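Local coordinates for protein SusD homolog (Bacteroides thetaiotaomicron VPI-5482, PDB 3FDH) that probably binds sugars at the cell surface as a SusD/RagB-family outer-membrane lipoprotein, at residues T159-Y164 with A203-R208; L195-G200 with T330-Y335. All blocks are in the same frame, centred on the assembly; numbering follows the deposited sequence.

Contact 1 of 2, residues T159-Y164 with A203-R208; sequences TQIISY and ARYTMR
The side chains of Ile-161 and Tyr-205 cross at about a right angle between helix 154-171 and helix 191-208, and this crossing gives the closest approach of the contact. The gamma methyl of Ile-161 does the touching: CG2 lies 3.6 Å from Tyr-205 CD2 and 3.7 Å from Tyr-205 CE2, so the methyl sits roughly equally close to these two ring carbons. Its approach to the ring is oblique. Because Ile-161 holds CG2 anti to its backbone N, with CG1 beside that N (chi1 -70°), the gamma branch rather than the longer ethyl arm reaches the tyrosine. The next residue, Ile-162, leans in by its end, CD1 coming to 4.4 Å from CB of Tyr-205, a looser touch at the base of the side chain. The backbones stay well apart, the nearest CA atoms being those of Ile-162 and Tyr-205 at 8.1 Å. Helix 106-127 packs against the same residues, with Ala-121 touching both Ile-161 and Tyr-205 and Cys-120 touching Ile-161. The two segments bury 123 Å² between them, and every touching pair is carbon on carbon; the chemistry therefore implies a modest hydrophobic, van der Waals association without polar pairing between the two segments.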
ATOM      1  N   THR A 159     -16.857   9.853   4.205  1.00 29.69           N
ATOM      2  CA  THR A 159     -18.041  10.258   3.476  1.00 29.20           C
ATOM      3  C   THR A 159     -17.596  11.037   2.232  1.00 30.41           C
ATOM      4  O   THR A 159     -18.160  10.880   1.165  1.00 31.81           O
ATOM      5  CB  THR A 159     -18.964  11.130   4.320  1.00 31.05           C
ATOM      6  OG1 THR A 159     -19.493  10.328   5.385  1.00 30.41           O
ATOM      7  CG2 THR A 159     -20.114  11.664   3.465  1.00 29.79           C
ATOM      8  N   GLN A 160     -16.552  11.844   2.388  1.00 30.00           N
ATOM      9  CA  GLN A 160     -16.030  12.672   1.291  1.00 29.90           C
ATOM     10  C   GLN A 160     -15.360  11.807   0.258  1.00 29.35           C
ATOM     11  O   GLN A 160     -15.461  12.025  -0.941  1.00 30.57           O
ATOM     12  CB  GLN A 160     -15.061  13.742   1.794  1.00 29.55           C
ATOM     13  CG  GLN A 160     -15.726  14.760   2.683  1.00 31.75           C
ATOM     14  CD  GLN A 160     -14.739  15.713   3.366  1.00 34.91           C
ATOM     15  OE1 GLN A 160     -14.142  16.592   2.728  1.00 35.28           O
ATOM     16  NE2 GLN A 160     -14.639  15.596   4.688  1.00 33.49           N
ATOM     17  N   ILE A 161     -14.734  10.760   0.745  1.00 29.36           N
ATOM     18  CA  ILE A 161     -14.036   9.816  -0.122  1.00 29.83           C
ATOM     19  C   ILE A 161     -15.016   9.115  -1.058  1.00 30.53           C
ATOM     20  O   ILE A 161     -14.840   9.070  -2.297  1.00 28.63           O
ATOM     21  CB  ILE A 161     -13.262   8.783   0.706  1.00 30.13           C
ATOM     22  CG1 ILE A 161     -12.081   9.476   1.383  1.00 31.48           C
ATOM     23  CG2 ILE A 161     -12.790   7.636  -0.147  1.00 27.88           C
ATOM     24  CD1 ILE A 161     -11.402   8.661   2.495  1.00 28.87           C
ATOM     25  N   ILE A 162     -16.078   8.591  -0.475  1.00 30.20           N
ATOM     26  CA  ILE A 162     -17.084   7.863  -1.282  1.00 30.41           C
ATOM     27  C   ILE A 162     -17.790   8.799  -2.269  1.00 30.57           C
ATOM     28  O   ILE A 162     -18.096   8.452  -3.424  1.00 29.99           O
ATOM     29  CB  ILE A 162     -18.106   7.163  -0.403  1.00 29.26           C
ATOM     30  CG1 ILE A 162     -17.389   6.141   0.462  1.00 33.02           C
ATOM     31  CG2 ILE A 162     -19.200   6.504  -1.279  1.00 29.87           C
ATOM     32  CD1 ILE A 162     -16.682   5.108  -0.367  1.00 31.12           C
ATOM     33  N   SER A 163     -17.977  10.015  -1.808  1.00 30.27           N
ATOM     34  CA  SER A 163     -18.634  11.041  -2.601  1.00 30.65           C
ATOM     35  C   SER A 163     -17.792  11.381  -3.819  1.00 28.89           C
ATOM     36  O   SER A 163     -18.300  11.514  -4.938  1.00 28.20           O
ATOM     37  CB  SER A 163     -18.906  12.261  -1.737  1.00 31.78           C
ATOM     38  OG  SER A 163     -19.501  13.301  -2.492  1.00 36.07           O
ATOM     39  N   TYR A 164     -16.494  11.490  -3.611  1.00 28.58           N
ATOM     40  CA  TYR A 164     -15.580  11.724  -4.720  1.00 27.83           C
ATOM     41  C   TYR A 164     -15.643  10.598  -5.739  1.00 27.63           C
ATOM     42  O   TYR A 164     -15.597  10.822  -6.951  1.00 28.16           O
ATOM     43  CB  TYR A 164     -14.133  11.923  -4.273  1.00 27.56           C
ATOM     44  CG  TYR A 164     -13.785  13.356  -3.897  1.00 28.10           C
ATOM     45  CD1 TYR A 164     -14.116  14.410  -4.717  1.00 29.28           C
ATOM     46  CD2 TYR A 164     -13.046  13.633  -2.752  1.00 29.34           C
ATOM     47  CE1 TYR A 164     -13.777  15.708  -4.377  1.00 29.52           C
ATOM     48  CE2 TYR A 164     -12.693  14.932  -2.407  1.00 30.32           C
ATOM     49  CZ  TYR A 164     -13.058  15.959  -3.217  1.00 29.55           C
ATOM     50  OH  TYR A 164     -12.716  17.255  -2.866  1.00 33.85           O
ATOM     51  N   ALA A 203     -14.513  -0.933  -3.281  1.00 29.15           N
ATOM     52  CA  ALA A 203     -14.427  -2.225  -2.600  1.00 29.24           C
ATOM     53  C   ALA A 203     -13.459  -2.094  -1.435  1.00 31.10           C
ATOM     54  O   ALA A 203     -13.756  -2.473  -0.295  1.00 30.17           O
ATOM     55  CB  ALA A 203     -13.997  -3.315  -3.549  1.00 27.14           C
ATOM     56  N   ARG A 204     -12.282  -1.534  -1.715  1.00 32.43           N
ATOM     57  CA  ARG A 204     -11.250  -1.392  -0.671  1.00 30.47           C
ATOM     58  C   ARG A 204     -11.786  -0.639   0.518  1.00 29.41           C
ATOM     59  O   ARG A 204     -11.595  -1.011   1.682  1.00 30.83           O
ATOM     60  CB  ARG A 204     -10.022  -0.641  -1.216  1.00 30.62           C
ATOM     61  CG  ARG A 204      -9.022  -0.199  -0.141  1.00 27.58           C
ATOM     62  CD  ARG A 204      -7.895   0.675  -0.740  1.00 29.60           C
ATOM     63  NE  ARG A 204      -6.836  -0.072  -1.447  1.00 31.20           N
ATOM     64  CZ  ARG A 204      -5.736   0.512  -1.915  1.00 33.63           C
ATOM     65  NH1 ARG A 204      -5.570   1.822  -1.789  1.00 35.94           N
ATOM     66  NH2 ARG A 204      -4.789  -0.197  -2.470  1.00 35.06           N
ATOM     67  N   TYR A 205     -12.498   0.427   0.224  1.00 28.16           N
ATOM     68  CA  TYR A 205     -12.958   1.360   1.279  1.00 29.42           C
ATOM     69  C   TYR A 205     -14.200   0.868   2.007  1.00 30.85           C
ATOM     70  O   TYR A 205     -14.411   1.187   3.168  1.00 30.60           O
ATOM     71  CB  TYR A 205     -13.177   2.778   0.750  1.00 30.61           C
ATOM     72  CG  TYR A 205     -11.944   3.391   0.100  1.00 31.39           C
ATOM     73  CD1 TYR A 205     -10.671   3.236   0.651  1.00 32.29           C
ATOM     74  CD2 TYR A 205     -12.065   4.182  -1.032  1.00 29.55           C
ATOM     75  CE1 TYR A 205      -9.561   3.812   0.040  1.00 29.16           C
ATOM     76  CE2 TYR A 205     -10.966   4.782  -1.635  1.00 27.15           C
ATOM     77  CZ  TYR A 205      -9.721   4.585  -1.118  1.00 32.66           C
ATOM     78  OH  TYR A 205      -8.655   5.180  -1.760  1.00 29.83           O
ATOM     79  N   THR A 206     -15.001   0.065   1.311  1.00 31.10           N
ATOM     80  CA  THR A 206     -16.161  -0.552   1.941  1.00 29.96           C
ATOM     81  C   THR A 206     -15.675  -1.553   2.992  1.00 29.57           C
ATOM     82  O   THR A 206     -16.136  -1.565   4.154  1.00 29.35           O
ATOM     83  CB  THR A 206     -17.113  -1.198   0.913  1.00 31.34           C
ATOM     84  OG1 THR A 206     -17.611  -0.164   0.040  1.00 29.80           O
ATOM     85  CG2 THR A 206     -18.293  -1.913   1.625  1.00 28.46           C
HETATM   86  N   MSE A 207     -14.722  -2.379   2.596  1.00 26.90           N
HETATM   87  CA  MSE A 207     -14.186  -3.370   3.537  1.00 28.20           C
HETATM   88  C   MSE A 207     -13.450  -2.656   4.662  1.00 29.33           C
HETATM   89  O   MSE A 207     -13.458  -3.089   5.820  1.00 29.63           O
HETATM   90  CB  MSE A 207     -13.271  -4.370   2.835  1.00 30.00           C
HETATM   91  CG  MSE A 207     -12.844  -5.482   3.771  1.00 33.12           C
HETATM   92 SE   MSE A 207     -14.257  -6.675   4.187  0.75 24.49          SE
HETATM   93  CE  MSE A 207     -14.047  -7.491   2.514  1.00 23.62           C
ATOM     94  N   ARG A 208     -12.838  -1.521   4.339  1.00 28.42           N
ATOM     95  CA  ARG A 208     -12.071  -0.778   5.369  1.00 26.96           C
ATOM     96  C   ARG A 208     -12.895  -0.434   6.591  1.00 28.18           C
ATOM     97  O   ARG A 208     -12.416  -0.482   7.737  1.00 29.53           O
ATOM     98  CB  ARG A 208     -11.519   0.522   4.796  1.00 27.93           C
ATOM     99  CG  ARG A 208     -10.709   1.304   5.832  1.00 24.40           C
ATOM    100  CD  ARG A 208      -9.243   0.885   5.821  1.00 30.40           C
ATOM    101  NE  ARG A 208      -8.573   1.566   4.711  1.00 30.71           N
ATOM    102  CZ  ARG A 208      -8.015   0.986   3.654  1.00 27.78           C
ATOM    103  NH1 ARG A 208      -7.932  -0.322   3.550  1.00 30.84           N
ATOM    104  NH2 ARG A 208      -7.447   1.736   2.730  1.00 29.95           N
TER

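Contact 2 of 2, residues L195-G200 with T330-Y335; sequences LKFAYG and TLLMSY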
ATOM      1  N   LEU A 195     -12.713   3.737 -14.443  1.00 28.93           N
ATOM      2  CA  LEU A 195     -14.013   3.419 -13.855  1.00 30.05           C
ATOM      3  C   LEU A 195     -13.841   2.136 -13.033  1.00 29.86           C
ATOM      4  O   LEU A 195     -14.321   2.010 -11.905  1.00 29.79           O
ATOM      5  CB  LEU A 195     -15.080   3.292 -14.963  1.00 30.45           C
ATOM      6  CG  LEU A 195     -16.545   3.242 -14.550  1.00 37.69           C
ATOM      7  CD1 LEU A 195     -16.959   4.527 -13.847  1.00 39.31           C
ATOM      8  CD2 LEU A 195     -17.349   3.058 -15.827  1.00 39.48           C
ATOM      9  N   LYS A 196     -13.102   1.192 -13.601  1.00 30.01           N
ATOM     10  CA  LYS A 196     -12.808  -0.076 -12.882  1.00 29.48           C
ATOM     11  C   LYS A 196     -12.025   0.180 -11.600  1.00 29.13           C
ATOM     12  O   LYS A 196     -12.258  -0.442 -10.561  1.00 30.68           O
ATOM     13  CB  LYS A 196     -12.043  -1.049 -13.761  1.00 30.38           C
ATOM     14  CG  LYS A 196     -12.861  -1.657 -14.830  1.00 29.91           C
ATOM     15  CD  LYS A 196     -12.043  -2.618 -15.640  1.00 32.47           C
ATOM     16  CE  LYS A 196     -12.888  -3.332 -16.646  1.00 35.60           C
ATOM     17  NZ  LYS A 196     -12.012  -4.070 -17.600  1.00 35.40           N
ATOM     18  N   PHE A 197     -11.077   1.096 -11.712  1.00 27.55           N
ATOM     19  CA  PHE A 197     -10.225   1.520 -10.590  1.00 27.75           C
ATOM     20  C   PHE A 197     -11.127   2.155  -9.520  1.00 28.68           C
ATOM     21  O   PHE A 197     -11.039   1.835  -8.326  1.00 27.68           O
ATOM     22  CB  PHE A 197      -9.117   2.473 -11.102  1.00 27.75           C
ATOM     23  CG  PHE A 197      -8.182   3.023 -10.048  1.00 28.05           C
ATOM     24  CD1 PHE A 197      -7.877   2.313  -8.877  1.00 26.80           C
ATOM     25  CD2 PHE A 197      -7.522   4.228 -10.284  1.00 28.02           C
ATOM     26  CE1 PHE A 197      -6.991   2.855  -7.911  1.00 21.67           C
ATOM     27  CE2 PHE A 197      -6.629   4.755  -9.351  1.00 29.60           C
ATOM     28  CZ  PHE A 197      -6.342   4.042  -8.189  1.00 26.10           C
ATOM     29  N   ALA A 198     -12.046   3.016  -9.940  1.00 30.50           N
ATOM     30  CA  ALA A 198     -12.957   3.668  -8.951  1.00 28.23           C
ATOM     31  C   ALA A 198     -13.774   2.615  -8.168  1.00 27.79           C
ATOM     32  O   ALA A 198     -13.950   2.707  -6.966  1.00 26.91           O
ATOM     33  CB  ALA A 198     -13.904   4.663  -9.639  1.00 27.47           C
ATOM     34  N   TYR A 199     -14.267   1.606  -8.865  1.00 28.16           N
ATOM     35  CA  TYR A 199     -15.047   0.531  -8.215  1.00 27.99           C
ATOM     36  C   TYR A 199     -14.179  -0.307  -7.326  1.00 27.22           C
ATOM     37  O   TYR A 199     -14.619  -0.820  -6.308  1.00 30.19           O
ATOM     38  CB  TYR A 199     -15.771  -0.377  -9.225  1.00 27.65           C
ATOM     39  CG  TYR A 199     -17.080   0.219  -9.649  1.00 28.96           C
ATOM     40  CD1 TYR A 199     -18.147   0.311  -8.753  1.00 29.52           C
ATOM     41  CD2 TYR A 199     -17.254   0.710 -10.927  1.00 31.46           C
ATOM     42  CE1 TYR A 199     -19.334   0.880  -9.118  1.00 33.68           C
ATOM     43  CE2 TYR A 199     -18.467   1.268 -11.319  1.00 31.98           C
ATOM     44  CZ  TYR A 199     -19.491   1.353 -10.410  1.00 34.52           C
ATOM     45  OH  TYR A 199     -20.680   1.912 -10.808  1.00 36.52           O
ATOM     46  N   GLY A 200     -12.927  -0.440  -7.726  1.00 27.91           N
ATOM     47  CA  GLY A 200     -11.958  -1.228  -6.955  1.00 27.52           C
ATOM     48  C   GLY A 200     -11.745  -0.537  -5.665  1.00 26.38           C
ATOM     49  O   GLY A 200     -11.703  -1.186  -4.584  1.00 28.96           O
ATOM     50  N   THR A 330       4.615   0.937  -9.471  1.00 29.89           N
ATOM     51  CA  THR A 330       3.961   1.250  -8.229  1.00 27.84           C
ATOM     52  C   THR A 330       2.494   0.926  -8.448  1.00 28.79           C
ATOM     53  O   THR A 330       1.837   1.469  -9.336  1.00 27.62           O
ATOM     54  CB  THR A 330       4.111   2.719  -7.795  1.00 28.51           C
ATOM     55  OG1 THR A 330       5.478   2.988  -7.482  1.00 30.11           O
ATOM     56  CG2 THR A 330       3.235   2.998  -6.586  1.00 28.40           C
ATOM     57  N   LEU A 331       2.002   0.010  -7.629  1.00 28.86           N
ATOM     58  CA  LEU A 331       0.610  -0.446  -7.715  1.00 29.67           C
ATOM     59  C   LEU A 331      -0.274   0.367  -6.727  1.00 28.44           C
ATOM     60  O   LEU A 331      -0.231   0.188  -5.501  1.00 31.92           O
ATOM     61  CB  LEU A 331       0.528  -1.972  -7.497  1.00 25.58           C
ATOM     62  CG  LEU A 331       1.342  -2.820  -8.474  1.00 27.98           C
ATOM     63  CD1 LEU A 331       1.143  -4.330  -8.181  1.00 25.73           C
ATOM     64  CD2 LEU A 331       1.025  -2.440  -9.880  1.00 27.66           C
ATOM     65  N   LEU A 332      -1.044   1.307  -7.291  1.00 26.65           N
ATOM     66  CA  LEU A 332      -2.005   2.110  -6.514  1.00 27.95           C
ATOM     67  C   LEU A 332      -3.089   1.168  -6.038  1.00 29.21           C
ATOM     68  O   LEU A 332      -3.651   1.344  -4.958  1.00 30.83           O
ATOM     69  CB  LEU A 332      -2.567   3.292  -7.267  1.00 27.70           C
ATOM     70  CG  LEU A 332      -1.587   4.444  -7.511  1.00 29.73           C
ATOM     71  CD1 LEU A 332      -2.296   5.644  -8.198  1.00 29.64           C
ATOM     72  CD2 LEU A 332      -0.935   4.921  -6.223  1.00 33.08           C
HETATM   73  N   MSE A 333      -3.363   0.156  -6.856  1.00 29.68           N
HETATM   74  CA  MSE A 333      -4.251  -0.916  -6.421  1.00 28.97           C
HETATM   75  C   MSE A 333      -4.116  -2.057  -7.375  1.00 29.30           C
HETATM   76  O   MSE A 333      -4.319  -1.893  -8.593  1.00 27.99           O
HETATM   77  CB  MSE A 333      -5.704  -0.458  -6.251  1.00 31.24           C
HETATM   78  CG  MSE A 333      -6.527  -1.500  -5.434  1.00 31.16           C
HETATM   79 SE   MSE A 333      -8.453  -1.229  -5.458  0.75 22.98          SE
HETATM   80  CE  MSE A 333      -8.919  -2.971  -4.747  1.00 23.61           C
ATOM     81  N   SER A 334      -3.716  -3.198  -6.808  1.00 29.08           N
ATOM     82  CA  SER A 334      -3.464  -4.406  -7.589  1.00 28.15           C
ATOM     83  C   SER A 334      -4.660  -5.301  -7.828  1.00 28.99           C
ATOM     84  O   SER A 334      -5.661  -5.303  -7.108  1.00 29.40           O
ATOM     85  CB  SER A 334      -2.361  -5.212  -6.954  1.00 28.04           C
ATOM     86  OG  SER A 334      -2.763  -5.713  -5.694  1.00 26.77           O
ATOM     87  N   TYR A 335      -4.528  -6.083  -8.901  1.00 27.56           N
ATOM     88  CA  TYR A 335      -5.530  -7.059  -9.198  1.00 28.22           C
ATOM     89  C   TYR A 335      -5.575  -8.078  -8.075  1.00 26.71           C
ATOM     90  O   TYR A 335      -6.652  -8.495  -7.641  1.00 25.61           O
ATOM     91  CB  TYR A 335      -5.244  -7.741 -10.524  1.00 27.47           C
ATOM     92  CG  TYR A 335      -6.154  -8.912 -10.860  1.00 28.07           C
ATOM     93  CD1 TYR A 335      -7.507  -8.749 -11.094  1.00 27.63           C
ATOM     94  CD2 TYR A 335      -5.630 -10.201 -10.979  1.00 28.29           C
ATOM     95  CE1 TYR A 335      -8.312  -9.840 -11.386  1.00 28.76           C
ATOM     96  CE2 TYR A 335      -6.421 -11.279 -11.306  1.00 31.45           C
ATOM     97  CZ  TYR A 335      -7.747 -11.104 -11.507  1.00 34.77           C
ATOM     98  OH  TYR A 335      -8.501 -12.213 -11.851  1.00 30.87           O
TER
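A classic beta bulge, in which Leu-332 and Met-333 both face Ala-238, presents two side chains to helix 191-208 where the chain turns a corner at Leu-332. The ring of Phe-197 reaches both residues: its CE1 atom is 3.9 Å from CB of Met-333, and its CZ atom is 4.0 Å from CB of Leu-332. Both approaches are oblique to the ring, whose far end is carried to the bulge because CG stands anti to the backbone N of Phe-197 (chi1 178°). Met-333, a selenomethionine, instead runs out as an extended chain over the helix backbone, with chi1 -165° and chi2 -168°. Its SE atom comes to 3.4 Å from the carbonyl O of Gly-200, while its terminal CE is 3.3 Å from the same oxygen. Gly-200 has no side chain, and the selenomethionine end lies directly against its backbone carbonyl. Val-114, Met-115 and Tyr-118 of helix 106-127 also pack on Phe-197, and Leu-338 and Leu-341 of helix 335-348 on Met-333. Ser-334 then takes the N-cap position of that helix, its OG accepting from Glu-337 N. Buried throughout, the contact exemplifies a beta bulge leading through an N-cap into a helix, set within the largely helical SusD-like fold.

Helix 191-208 supplies a segment to each contact: 195-200 to contact 2 and, further toward its C-terminal end, 203-208 to contact 1. The two centres lie about 13 Å apart, yet the contacts touch through Arg-204, whose NH2 is 3.1 Å from Leu-332 O in a weak hydrogen bond and 3.7 Å from Met-333 CG. The same guanidinium forms a salt bridge with Glu-337 of helix 335-348. Helix 106-127 lies against both contacts, its Met-115 also touching Leu-332. Contact 2 is the more central, its centre about 12 Å from that of the chain, against about 16 Å for contact 1; both are internal to the helical fold.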